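Side-chain contacts in DnaD-like replication protein (Streptococcus mutans UA159, PDB 2ZC2), which probably acts in the initiation of DNA replication as a DnaD-like member of the DnaB/DnaD family, and binds zinc ions: residues M17-P20 against F21-E24; P37-V40 against R41-L44; L62-W65 against R66-I70; G69-T72 against L73-E77. One frame throughout, in Å; residues are numbered along the deposited sequence.

Overall arrangement
All four contacts are local, joining neighbouring turns of a small all-helical domain of the longer protein. From the N terminus, interaction 1 closes the turn that leads out of the loop after helix 5-14 into helix 20-32. Interaction 2 lies on the first turns of helix 37-50, near the centre of the chain. Interaction 3 ends helix 55-67, and interaction 4 starts helix 73-76. None nests or crosses; 1, 2 and 3 follow in series, and 4 begins on Gly69 and Ile70, where 3 ends. Interactions 2, 3 and 4 touch: Leu39 O lies 3.4 Å from Trp65 CZ3, and Leu39 CD2 3.5 Å from Ser71 C. Interaction 1 sits apart, about 24 Å from interaction 4 between centres.

Interaction 1 (M17-P20 against F21-E24); sequences MLSP and FELE
Ser19 and Glu22 form a capping box at the start of helix 20-32, each side chain taking the backbone N-H of the other residue. Glu22 N donates to Ser19 OG over 2.9 Å, and an N-H...O angle of 166° makes this bond nearly straight. In return, Ser19 N donates to Glu22 OE1 at 3.1 Å, meeting the oxygen from above the carboxylate plane, 35° out of it. Two torsional choices allow the exchange. Ser19 OG stands between its own backbone N and carbonyl carbon (chi1 89°), facing the first turn, while Glu22 has CG beside its backbone N and runs extended from there back to Ser19. The second carboxylate oxygen, Glu22 OE2, makes a salt bridge to Arg16, so both oxygens are engaged and rotation of the group should be restricted. One residue earlier, Leu18 N is satisfied by Glu11 OE2 of helix 5-14. Ordinary helical bonding starts at once, with Leu23 N donating to Ser19 O and Glu24 N to Pro20 O, each over 2.8 Å. The residue before the cap and the fourth residue of the helix, Leu18 and Leu23, meet as a hydrophobic staple, Leu18 CB resting 3.8 Å from Leu23 CG. Leu18 also touches Phe10, and Leu23 touches Val7, of helix 5-14. Separately, Leu23 CD1 approaches the carbonyl oxygen Leu18 O to 3.8 Å.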
HETATM    1  N   MSE A  17     -15.052   2.458  -1.641  1.00 32.77           N
HETATM    2  CA  MSE A  17     -14.756   1.784  -0.394  0.50 34.45           C
HETATM    3  C   MSE A  17     -13.902   0.553  -0.657  1.00 31.87           C
HETATM    4  O   MSE A  17     -14.031  -0.074  -1.705  1.00 31.58           O
HETATM    5  CB  MSE A  17     -16.050   1.354   0.298  0.50 34.30           C
HETATM    6  CG  MSE A  17     -16.771   2.478   1.003  0.50 36.82           C
HETATM    7 SE   MSE A  17     -18.464   1.892   1.756  0.50 44.55          SE
HETATM    8  CE  MSE A  17     -17.954   0.127   2.476  0.50 35.35           C
ATOM      9  N   LEU A  18     -13.044   0.197   0.293  1.00 29.08           N
ATOM     10  CA  LEU A  18     -12.367  -1.073   0.160  1.00 27.69           C
ATOM     11  C   LEU A  18     -13.346  -2.212   0.426  1.00 27.75           C
ATOM     12  O   LEU A  18     -14.185  -2.119   1.317  1.00 27.54           O
ATOM     13  CB  LEU A  18     -11.166  -1.170   1.098  1.00 26.04           C
ATOM     14  CG  LEU A  18     -10.117  -0.062   0.863  1.00 23.62           C
ATOM     15  CD1 LEU A  18      -8.844  -0.347   1.616  1.00 20.52           C
ATOM     16  CD2 LEU A  18      -9.868   0.144  -0.660  1.00 21.67           C
ATOM     17  N   SER A  19     -13.213  -3.278  -0.350  1.00 26.17           N
ATOM     18  CA  SER A  19     -13.921  -4.523  -0.103  1.00 24.52           C
ATOM     19  C   SER A  19     -13.386  -5.194   1.200  1.00 24.39           C
ATOM     20  O   SER A  19     -12.240  -4.939   1.609  1.00 23.75           O
ATOM     21  CB  SER A  19     -13.624  -5.427  -1.303  1.00 21.92           C
ATOM     22  OG  SER A  19     -12.423  -6.158  -1.000  1.00 18.48           O
ATOM     23  N   PRO A  20     -14.183  -6.119   1.835  1.00 25.15           N
ATOM     24  CA  PRO A  20     -13.635  -6.925   2.938  1.00 24.68           C
ATOM     25  C   PRO A  20     -12.320  -7.592   2.642  1.00 23.94           C
ATOM     26  O   PRO A  20     -11.433  -7.640   3.536  1.00 24.36           O
ATOM     27  CB  PRO A  20     -14.716  -7.974   3.170  1.00 25.62           C
ATOM     28  CG  PRO A  20     -15.970  -7.217   2.820  1.00 26.55           C
ATOM     29  CD  PRO A  20     -15.616  -6.399   1.630  1.00 24.62           C
ATOM     30  N   PHE A  21     -12.179  -8.149   1.415  1.00 22.53           N
ATOM     31  CA  PHE A  21     -10.967  -8.803   1.030  1.00 19.45           C
ATOM     32  C   PHE A  21      -9.768  -7.836   0.984  1.00 19.30           C
ATOM     33  O   PHE A  21      -8.650  -8.158   1.420  1.00 19.44           O
ATOM     34  CB  PHE A  21     -11.139  -9.590  -0.284  1.00 21.94           C
ATOM     35  CG  PHE A  21     -11.992 -10.870  -0.150  1.00 19.87           C
ATOM     36  CD1 PHE A  21     -11.468 -12.022   0.454  1.00 26.72           C
ATOM     37  CD2 PHE A  21     -13.296 -10.903  -0.625  1.00 23.94           C
ATOM     38  CE1 PHE A  21     -12.247 -13.228   0.592  1.00 25.01           C
ATOM     39  CE2 PHE A  21     -14.087 -12.076  -0.528  1.00 24.06           C
ATOM     40  CZ  PHE A  21     -13.562 -13.246   0.081  1.00 25.11           C
ATOM     41  N   GLU A  22      -9.985  -6.643   0.467  1.00 19.59           N
ATOM     42  CA  GLU A  22      -8.908  -5.614   0.415  1.00 19.37           C
ATOM     43  C   GLU A  22      -8.597  -5.130   1.826  1.00 20.16           C
ATOM     44  O   GLU A  22      -7.423  -5.012   2.195  1.00 21.60           O
ATOM     45  CB  GLU A  22      -9.342  -4.449  -0.487  1.00 18.35           C
ATOM     46  CG  GLU A  22      -9.509  -4.908  -1.961  1.00 18.74           C
ATOM     47  CD  GLU A  22     -10.107  -3.871  -2.840  1.00 23.52           C
ATOM     48  OE1 GLU A  22     -10.804  -3.009  -2.308  1.00 20.65           O
ATOM     49  OE2 GLU A  22      -9.855  -3.900  -4.071  1.00 25.39           O
ATOM     50  N   LEU A  23      -9.637  -4.874   2.640  1.00 21.06           N
ATOM     51  CA  LEU A  23      -9.419  -4.489   4.039  1.00 22.14           C
ATOM     52  C   LEU A  23      -8.578  -5.519   4.725  1.00 22.37           C
ATOM     53  O   LEU A  23      -7.615  -5.170   5.371  1.00 21.48           O
ATOM     54  CB  LEU A  23     -10.748  -4.269   4.802  1.00 22.68           C
ATOM     55  CG  LEU A  23     -11.378  -2.911   4.520  1.00 24.57           C
ATOM     56  CD1 LEU A  23     -12.890  -2.915   4.780  1.00 27.57           C
ATOM     57  CD2 LEU A  23     -10.694  -1.842   5.339  1.00 24.89           C
ATOM     58  N   GLU A  24      -8.910  -6.805   4.510  1.00 22.74           N
ATOM     59  CA  GLU A  24      -8.181  -7.919   5.120  1.00 24.10           C
ATOM     60  C   GLU A  24      -6.768  -8.053   4.569  1.00 23.01           C
ATOM     61  O   GLU A  24      -5.798  -8.326   5.281  1.00 23.18           O
ATOM     62  CB  GLU A  24      -8.983  -9.234   4.918  1.00 25.56           C
ATOM     63  CG  GLU A  24      -8.082 -10.444   4.486  1.00 33.62           C
ATOM     64  CD  GLU A  24      -8.617 -11.239   3.236  1.00 40.64           C
ATOM     65  OE1 GLU A  24      -8.208 -10.933   2.053  1.00 37.66           O
ATOM     66  OE2 GLU A  24      -9.448 -12.175   3.475  1.00 41.62           O
TER

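Interaction 2 (P37-V40 against R41-L44); sequences PDLV and RSAL. With ZN (zinc ion), chain E.
Asp38 and Arg41, one helical turn apart, run their side chains alongside each other in the same direction on the first turns of helix 37-50. Their flat ends are not coplanar: the carboxylate and guanidinium planes are 45° apart. Asp38 OD1 comes to the guanidinium edge, near its plane, and accepts from Arg41 NH1 at 2.9 Å. The N-H...O angle of only 125° makes this a weak hydrogen bond within a salt bridge. The same oxygen binds a zinc ion at 2.1 Å, so OD1 serves metal and arginine together, and its negative charge probably helps to balance both. Arg41 leaves the backbone with CG anti to N and then bends at chi3 (-63°), which turns its end back toward Asp38. Its NE is held by Asp9 OD2 of helix 5-14, so that the guanidinium is fixed between two aspartates. Farther along, Ser42 folds its hydroxyl back onto the preceding turn, with OG donating to Leu39 O over 3.0 Å. Ala43 N reaches that carbonyl at the same length and from the same face of its plane, giving Leu39 O two donors. Val40 instead packs on Phe10 of helix 5-14 and Val30 of helix 20-32. Taken together, this is an i to i+3 Asp-Arg salt bridge at a helix start, built into a zinc site in which Asp38 OD1 is an observed ligand.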
ATOM      1  N   PRO A  37       2.966   0.725   7.707  1.00 19.94           N
ATOM      2  CA  PRO A  37       1.863   1.413   6.980  1.00 19.66           C
ATOM      3  C   PRO A  37       2.341   2.607   6.121  1.00 20.36           C
ATOM      4  O   PRO A  37       1.677   2.911   5.144  1.00 18.25           O
ATOM      5  CB  PRO A  37       0.916   1.900   8.080  1.00 19.46           C
ATOM      6  CG  PRO A  37       1.588   1.489   9.419  1.00 22.15           C
ATOM      7  CD  PRO A  37       2.684   0.523   9.132  1.00 19.49           C
ATOM      8  N   ASP A  38       3.484   3.250   6.463  1.00 19.08           N
ATOM      9  CA  ASP A  38       3.919   4.403   5.674  1.00 20.18           C
ATOM     10  C   ASP A  38       4.615   3.993   4.402  1.00 19.33           C
ATOM     11  O   ASP A  38       4.680   4.766   3.483  1.00 19.51           O
ATOM     12  CB  ASP A  38       4.732   5.403   6.485  1.00 20.93           C
ATOM     13  CG  ASP A  38       3.911   5.992   7.621  1.00 24.34           C
ATOM     14  OD1 ASP A  38       3.157   6.945   7.358  1.00 26.05           O
ATOM     15  OD2 ASP A  38       3.968   5.471   8.768  1.00 28.11           O
ATOM     16  N   LEU A  39       5.084   2.744   4.371  1.00 18.44           N
ATOM     17  CA  LEU A  39       5.553   2.135   3.153  1.00 16.85           C
ATOM     18  C   LEU A  39       4.390   1.797   2.202  1.00 16.57           C
ATOM     19  O   LEU A  39       4.493   2.022   0.967  1.00 16.95           O
ATOM     20  CB  LEU A  39       6.365   0.881   3.447  1.00 15.97           C
ATOM     21  CG  LEU A  39       6.953   0.269   2.153  1.00 16.77           C
ATOM     22  CD1 LEU A  39       8.075   1.199   1.613  1.00 13.05           C
ATOM     23  CD2 LEU A  39       7.453  -1.167   2.296  1.00 15.81           C
ATOM     24  N   VAL A  40       3.314   1.251   2.771  1.00 16.82           N
ATOM     25  CA  VAL A  40       2.061   1.053   2.036  1.00 16.30           C
ATOM     26  C   VAL A  40       1.549   2.367   1.415  1.00 16.31           C
ATOM     27  O   VAL A  40       1.214   2.441   0.221  1.00 13.87           O
ATOM     28  CB  VAL A  40       0.983   0.332   2.881  1.00 16.58           C
ATOM     29  CG1 VAL A  40      -0.294   0.091   2.063  1.00 15.63           C
ATOM     30  CG2 VAL A  40       1.488  -1.044   3.377  1.00 14.16           C
ATOM     31  N   ARG A  41       1.473   3.403   2.248  1.00 16.74           N
ATOM     32  CA  ARG A  41       1.078   4.701   1.805  1.00 16.77           C
ATOM     33  C   ARG A  41       2.015   5.234   0.693  1.00 16.13           C
ATOM     34  O   ARG A  41       1.531   5.871  -0.278  1.00 15.13           O
ATOM     35  CB  ARG A  41       1.039   5.661   3.022  1.00 17.03           C
ATOM     36  CG  ARG A  41       0.919   7.173   2.701  1.00 19.25           C
ATOM     37  CD  ARG A  41       0.730   8.001   4.031  1.00 21.41           C
ATOM     38  NE  ARG A  41      -0.531   7.651   4.718  1.00 26.40           N
ATOM     39  CZ  ARG A  41      -0.650   6.962   5.853  1.00 28.65           C
ATOM     40  NH1 ARG A  41       0.414   6.484   6.505  1.00 27.95           N
ATOM     41  NH2 ARG A  41      -1.862   6.759   6.345  1.00 28.64           N
ATOM     42  N   SER A  42       3.320   4.992   0.793  1.00 13.49           N
ATOM     43  CA  SER A  42       4.154   5.465  -0.317  1.00 14.69           C
ATOM     44  C   SER A  42       4.033   4.655  -1.624  1.00 12.62           C
ATOM     45  O   SER A  42       4.284   5.200  -2.697  1.00 10.73           O
ATOM     46  CB  SER A  42       5.575   5.627   0.079  1.00 13.18           C
ATOM     47  OG  SER A  42       6.120   4.389   0.265  1.00 25.61           O
ATOM     48  N   ALA A  43       3.546   3.410  -1.535  1.00 12.80           N
ATOM     49  CA  ALA A  43       3.164   2.657  -2.759  1.00 12.05           C
ATOM     50  C   ALA A  43       1.934   3.272  -3.373  1.00 12.90           C
ATOM     51  O   ALA A  43       1.851   3.423  -4.597  1.00 13.55           O
ATOM     52  CB  ALA A  43       3.003   1.201  -2.459  1.00 12.02           C
ATOM     53  N   LEU A  44       0.976   3.669  -2.525  1.00 11.74           N
ATOM     54  CA  LEU A  44      -0.204   4.334  -2.962  1.00 11.30           C
ATOM     55  C   LEU A  44       0.204   5.694  -3.623  1.00 12.66           C
ATOM     56  O   LEU A  44      -0.279   6.022  -4.698  1.00 12.36           O
ATOM     57  CB  LEU A  44      -1.133   4.633  -1.768  1.00 11.68           C
ATOM     58  CG  LEU A  44      -2.380   5.495  -2.086  1.00  9.66           C
ATOM     59  CD1 LEU A  44      -3.278   4.738  -3.071  1.00 10.69           C
ATOM     60  CD2 LEU A  44      -3.195   5.701  -0.829  1.00  8.89           C
TER
HETATM   61 ZN    ZN E 505       2.046   7.608   9.046  0.50 27.70          ZN

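Interaction 3 (L62-W65 against R66-I70); sequences LRNW and RHEGI
Trp65 and Ile70 make the apolar part of this contact, CB to CB at 4.1 Å, where the chain folds back at the end of helix 55-67. The indole itself reaches away to helix 37-50, packing on Leu39, Ser42 and Ala43. Polar groups meet the flat side chains in two different ways. Arg63 O stands over one face of the His67 imidazole, 3.4 Å above the plane and offset toward the rim; His67 CG lies beside its own backbone N (chi1 -82°), which brings the ring back over that carbonyl. Glu68 OE1, by contrast, comes to the edge of the Trp65 ring, 4.0 Å from CD1, with carboxylate and ring planes 50° apart. Its other oxygen, Glu68 OE2, faces the Asn64 amide, whose plane is nearly perpendicular to the carboxylate. Among the backbone bonds, Arg66 N to Leu62 O (2.8 Å) and His67 N to Arg63 O (3.0 Å) continue the helix. The pattern then changes: Ile70 N donates to Trp65 O at 3.0 Å, and inside that loop Gly69 N donates to Arg66 O at 2.9 Å. With Gly69 at positive phi (74°) and the Trp65-Ile70 apolar pair, this is a Schellman motif terminating the helix.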
ATOM      1  N   LEU A  62       4.288  -2.695  -4.016  1.00 20.91           N
ATOM      2  CA  LEU A  62       4.672  -3.299  -2.752  1.00 20.90           C
ATOM      3  C   LEU A  62       5.458  -4.600  -2.928  1.00 23.31           C
ATOM      4  O   LEU A  62       6.419  -4.846  -2.183  1.00 21.75           O
ATOM      5  CB  LEU A  62       3.460  -3.580  -1.848  1.00 21.34           C
ATOM      6  CG  LEU A  62       2.860  -2.313  -1.270  1.00 19.27           C
ATOM      7  CD1 LEU A  62       1.512  -2.610  -0.665  1.00 17.72           C
ATOM      8  CD2 LEU A  62       3.876  -1.668  -0.275  1.00 20.54           C
ATOM      9  N   ARG A  63       5.040  -5.434  -3.893  1.00 23.61           N
ATOM     10  CA  ARG A  63       5.735  -6.715  -4.181  1.00 25.73           C
ATOM     11  C   ARG A  63       7.116  -6.510  -4.728  1.00 24.79           C
ATOM     12  O   ARG A  63       8.037  -7.207  -4.359  1.00 26.69           O
ATOM     13  CB  ARG A  63       4.948  -7.602  -5.178  1.00 24.28           C
ATOM     14  CG  ARG A  63       3.873  -8.330  -4.552  1.00 28.33           C
ATOM     15  CD  ARG A  63       3.391  -9.472  -5.463  1.00 29.88           C
ATOM     16  NE  ARG A  63       3.073  -8.944  -6.770  1.00 29.94           N
ATOM     17  CZ  ARG A  63       1.865  -8.507  -7.114  1.00 27.08           C
ATOM     18  NH1 ARG A  63       0.872  -8.586  -6.258  1.00 23.47           N
ATOM     19  NH2 ARG A  63       1.664  -8.055  -8.349  1.00 30.17           N
ATOM     20  N   ASN A  64       7.273  -5.590  -5.656  1.00 27.13           N
ATOM     21  CA  ASN A  64       8.619  -5.282  -6.108  1.00 28.99           C
ATOM     22  C   ASN A  64       9.510  -4.847  -4.925  1.00 29.07           C
ATOM     23  O   ASN A  64      10.620  -5.355  -4.790  1.00 29.39           O
ATOM     24  CB  ASN A  64       8.610  -4.267  -7.247  1.00 30.88           C
ATOM     25  CG  ASN A  64       9.991  -3.733  -7.557  1.00 36.07           C
ATOM     26  OD1 ASN A  64      10.348  -2.617  -7.130  1.00 37.54           O
ATOM     27  ND2 ASN A  64      10.807  -4.546  -8.266  1.00 37.76           N
ATOM     28  N   TRP A  65       9.016  -3.981  -4.038  1.00 28.82           N
ATOM     29  CA  TRP A  65       9.771  -3.600  -2.822  1.00 30.45           C
ATOM     30  C   TRP A  65      10.048  -4.782  -1.888  1.00 31.56           C
ATOM     31  O   TRP A  65      11.153  -4.927  -1.413  1.00 31.72           O
ATOM     32  CB  TRP A  65       9.089  -2.455  -2.023  1.00 30.65           C
ATOM     33  CG  TRP A  65       9.166  -1.140  -2.692  1.00 30.32           C
ATOM     34  CD1 TRP A  65      10.047  -0.781  -3.655  1.00 32.62           C
ATOM     35  CD2 TRP A  65       8.290   0.003  -2.489  1.00 30.60           C
ATOM     36  NE1 TRP A  65       9.777   0.515  -4.081  1.00 33.72           N
ATOM     37  CE2 TRP A  65       8.719   1.021  -3.369  1.00 30.33           C
ATOM     38  CE3 TRP A  65       7.173   0.245  -1.669  1.00 26.01           C
ATOM     39  CZ2 TRP A  65       8.093   2.295  -3.430  1.00 30.94           C
ATOM     40  CZ3 TRP A  65       6.570   1.488  -1.723  1.00 28.11           C
ATOM     41  CH2 TRP A  65       7.032   2.500  -2.597  1.00 31.31           C
ATOM     42  N   ARG A  66       9.061  -5.634  -1.635  1.00 32.93           N
ATOM     43  CA  ARG A  66       9.306  -6.806  -0.806  1.00 35.89           C
ATOM     44  C   ARG A  66      10.384  -7.760  -1.351  1.00 37.10           C
ATOM     45  O   ARG A  66      11.123  -8.374  -0.567  1.00 37.24           O
ATOM     46  CB  ARG A  66       8.037  -7.588  -0.588  1.00 36.26           C
ATOM     47  CG  ARG A  66       8.248  -8.733   0.402  1.00 41.61           C
ATOM     48  CD  ARG A  66       7.168  -9.795   0.335  1.00 48.95           C
ATOM     49  NE  ARG A  66       6.934 -10.424   1.647  1.00 54.10           N
ATOM     50  CZ  ARG A  66       7.684 -11.380   2.212  1.00 54.83           C
ATOM     51  NH1 ARG A  66       8.774 -11.858   1.607  1.00 53.74           N
ATOM     52  NH2 ARG A  66       7.336 -11.851   3.415  1.00 55.42           N
ATOM     53  N   HIS A  67      10.458  -7.885  -2.684  1.00 38.47           N
ATOM     54  CA  HIS A  67      11.441  -8.744  -3.380  1.00 39.99           C
ATOM     55  C   HIS A  67      12.850  -8.327  -3.041  1.00 40.36           C
ATOM     56  O   HIS A  67      13.770  -9.158  -3.026  1.00 40.69           O
ATOM     57  CB  HIS A  67      11.327  -8.635  -4.923  1.00 40.10           C
ATOM     58  CG  HIS A  67      10.250  -9.487  -5.534  1.00 43.23           C
ATOM     59  ND1 HIS A  67       9.555 -10.444  -4.826  1.00 45.64           N
ATOM     60  CD2 HIS A  67       9.784  -9.550  -6.808  1.00 45.45           C
ATOM     61  CE1 HIS A  67       8.691 -11.042  -5.631  1.00 47.59           C
ATOM     62  NE2 HIS A  67       8.805 -10.516  -6.837  1.00 47.42           N
ATOM     63  N   GLU A  68      13.008  -7.019  -2.857  1.00 40.40           N
ATOM     64  CA  GLU A  68      14.284  -6.389  -2.551  1.00 41.07           C
ATOM     65  C   GLU A  68      14.499  -6.276  -1.033  1.00 40.38           C
ATOM     66  O   GLU A  68      15.395  -5.567  -0.581  1.00 40.41           O
ATOM     67  CB  GLU A  68      14.379  -5.013  -3.224  1.00 40.83           C
ATOM     68  CG  GLU A  68      14.176  -5.056  -4.728  1.00 43.69           C
ATOM     69  CD  GLU A  68      13.711  -3.723  -5.323  1.00 49.63           C
ATOM     70  OE1 GLU A  68      13.462  -2.754  -4.550  1.00 54.24           O
ATOM     71  OE2 GLU A  68      13.582  -3.640  -6.568  1.00 50.19           O
ATOM     72  N   GLY A  69      13.684  -6.998  -0.265  1.00 39.21           N
ATOM     73  CA  GLY A  69      13.834  -7.045   1.181  1.00 37.91           C
ATOM     74  C   GLY A  69      13.371  -5.784   1.908  1.00 37.39           C
ATOM     75  O   GLY A  69      13.588  -5.664   3.132  1.00 37.05           O
ATOM     76  N   ILE A  70      12.708  -4.878   1.166  1.00 35.69           N
ATOM     77  CA  ILE A  70      12.177  -3.613   1.704  1.00 34.06           C
ATOM     78  C   ILE A  70      10.754  -3.736   2.261  1.00 33.21           C
ATOM     79  O   ILE A  70       9.774  -3.972   1.503  1.00 32.56           O
ATOM     80  CB  ILE A  70      12.190  -2.452   0.667  1.00 34.34           C
ATOM     81  CG1 ILE A  70      13.591  -2.195   0.091  1.00 33.49           C
ATOM     82  CG2 ILE A  70      11.657  -1.178   1.311  1.00 34.30           C
ATOM     83  CD1 ILE A  70      13.554  -1.347  -1.198  1.00 35.09           C
TER

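Interaction 4 (G69-T72 against L73-E77); sequences GIST and LRQVE
Gln75 and Thr72 build a capping box that opens helix 73-76. Gln75 OE1 supplies the stronger half of it, accepting from Thr72 N over 2.9 Å, with the donor above the amide plane (47° out of it). The return bond, Gln75 N to Thr72 OG1, is weak at 3.4 Å, although its N-H...O angle of 161° is good. Beyond the box, Gln75 OE1 takes Ser71 N in addition, nearly in line with the side-chain C=O; the modelled separation is improbably short, so its exact length is doubtful. Thr72 O accepts a weak bond from Val76 N at 3.5 Å. Gln75 CG lies beside its own backbone N (chi1 -74°), and from there the extended chain carries OE1 back to the N-H groups that precede the helix. Farther out, Asp36 probably helps to position the cap: it bonds to the Ser71 backbone, and its OD2 accepts from Leu73 N. Through OD1, Asp36 also accepts from Asp38 N, so one residue serves the starts of helices 37-50 and 73-76. Leu73 and Val76 settle on helix 37-50, both against Leu39. Alongside the bonds of the box, Gln75 CG lies 3.4 Å from Thr72 OG1.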
ATOM      1  N   GLY A  69      13.684  -6.998  -0.265  1.00 39.21           N
ATOM      2  CA  GLY A  69      13.834  -7.045   1.181  1.00 37.91           C
ATOM      3  C   GLY A  69      13.371  -5.784   1.908  1.00 37.39           C
ATOM      4  O   GLY A  69      13.588  -5.664   3.132  1.00 37.05           O
ATOM      5  N   ILE A  70      12.708  -4.878   1.166  1.00 35.69           N
ATOM      6  CA  ILE A  70      12.177  -3.613   1.704  1.00 34.06           C
ATOM      7  C   ILE A  70      10.754  -3.736   2.261  1.00 33.21           C
ATOM      8  O   ILE A  70       9.774  -3.972   1.503  1.00 32.56           O
ATOM      9  CB  ILE A  70      12.190  -2.452   0.667  1.00 34.34           C
ATOM     10  CG1 ILE A  70      13.591  -2.195   0.091  1.00 33.49           C
ATOM     11  CG2 ILE A  70      11.657  -1.178   1.311  1.00 34.30           C
ATOM     12  CD1 ILE A  70      13.554  -1.347  -1.198  1.00 35.09           C
ATOM     13  N   SER A  71      10.647  -3.530   3.580  1.00 31.00           N
ATOM     14  CA  SER A  71       9.379  -3.578   4.300  1.00 29.26           C
ATOM     15  C   SER A  71       9.132  -2.310   5.162  1.00 27.11           C
ATOM     16  O   SER A  71       8.087  -2.138   5.745  1.00 26.34           O
ATOM     17  CB  SER A  71       9.311  -4.865   5.152  1.00 28.88           C
ATOM     18  OG  SER A  71      10.289  -4.808   6.189  1.00 30.23           O
ATOM     19  N   THR A  72      10.080  -1.395   5.233  1.00 26.34           N
ATOM     20  CA  THR A  72       9.786  -0.209   6.002  1.00 25.31           C
ATOM     21  C   THR A  72      10.131   0.975   5.165  1.00 26.55           C
ATOM     22  O   THR A  72      10.991   0.888   4.304  1.00 26.00           O
ATOM     23  CB  THR A  72      10.558  -0.128   7.373  1.00 25.37           C
ATOM     24  OG1 THR A  72      11.939   0.185   7.144  1.00 22.85           O
ATOM     25  CG2 THR A  72      10.425  -1.417   8.171  1.00 20.67           C
ATOM     26  N   LEU A  73       9.493   2.098   5.448  1.00 28.36           N
ATOM     27  CA  LEU A  73       9.761   3.318   4.680  1.00 31.67           C
ATOM     28  C   LEU A  73      11.208   3.857   4.800  1.00 32.68           C
ATOM     29  O   LEU A  73      11.791   4.259   3.791  1.00 32.39           O
ATOM     30  CB  LEU A  73       8.707   4.392   4.986  1.00 31.36           C
ATOM     31  CG  LEU A  73       8.399   5.435   3.885  1.00 35.17           C
ATOM     32  CD1 LEU A  73       8.752   6.804   4.343  1.00 35.20           C
ATOM     33  CD2 LEU A  73       9.018   5.105   2.520  1.00 35.84           C
ATOM     34  N   ARG A  74      11.784   3.838   6.011  1.00 34.09           N
ATOM     35  CA  ARG A  74      13.238   4.091   6.188  1.00 36.42           C
ATOM     36  C   ARG A  74      14.141   3.315   5.193  1.00 36.98           C
ATOM     37  O   ARG A  74      15.097   3.883   4.660  1.00 37.41           O
ATOM     38  CB  ARG A  74      13.707   3.790   7.619  1.00 34.98           C
ATOM     39  CG  ARG A  74      15.129   4.322   7.940  1.00 38.13           C
ATOM     40  CD  ARG A  74      15.533   3.994   9.403  1.00 39.10           C
ATOM     41  NE  ARG A  74      14.702   4.814  10.300  1.00 47.69           N
ATOM     42  CZ  ARG A  74      14.534   4.625  11.613  1.00 49.30           C
ATOM     43  NH1 ARG A  74      15.160   3.621  12.255  1.00 49.07           N
ATOM     44  NH2 ARG A  74      13.730   5.457  12.284  1.00 46.19           N
ATOM     45  N   GLN A  75      13.863   2.029   4.994  1.00 37.93           N
ATOM     46  CA  GLN A  75      14.608   1.197   4.025  1.00 39.19           C
ATOM     47  C   GLN A  75      14.540   1.780   2.595  1.00 40.99           C
ATOM     48  O   GLN A  75      15.540   1.780   1.876  1.00 40.86           O
ATOM     49  CB  GLN A  75      14.097  -0.250   4.041  1.00 39.41           C
ATOM     50  CG  GLN A  75      14.506  -1.098   5.264  1.00 36.80           C
ATOM     51  CD  GLN A  75      13.724  -2.385   5.357  1.00 38.26           C
ATOM     52  OE1 GLN A  75      12.661  -2.509   4.741  1.00 32.85           O
ATOM     53  NE2 GLN A  75      14.220  -3.348   6.153  1.00 36.82           N
ATOM     54  N   VAL A  76      13.371   2.321   2.221  1.00 43.22           N
ATOM     55  CA  VAL A  76      13.152   2.972   0.917  1.00 45.92           C
ATOM     56  C   VAL A  76      13.610   4.447   0.967  1.00 48.01           C
ATOM     57  O   VAL A  76      13.808   5.081  -0.085  1.00 48.21           O
ATOM     58  CB  VAL A  76      11.647   2.821   0.444  1.00 45.16           C
ATOM     59  CG1 VAL A  76      11.233   3.882  -0.556  1.00 46.09           C
ATOM     60  CG2 VAL A  76      11.433   1.475  -0.178  1.00 44.92           C
ATOM     61  N   GLU A  77      13.733   4.955   2.205  1.00 50.60           N
ATOM     62  CA  GLU A  77      14.198   6.303   2.585  1.00 53.10           C
ATOM     63  C   GLU A  77      13.040   7.256   2.972  1.00 53.92           C
ATOM     64  O   GLU A  77      12.193   7.621   2.147  1.00 54.43           O
ATOM     65  CB  GLU A  77      15.164   6.881   1.543  1.00 53.53           C
ATOM     66  CG  GLU A  77      15.951   8.113   1.984  1.00 57.15           C
ATOM     67  CD  GLU A  77      16.138   9.118   0.852  1.00 61.05           C
ATOM     68  OE1 GLU A  77      16.055   8.727  -0.351  1.00 62.36           O
ATOM     69  OE2 GLU A  77      16.366  10.308   1.172  1.00 62.93           O
TER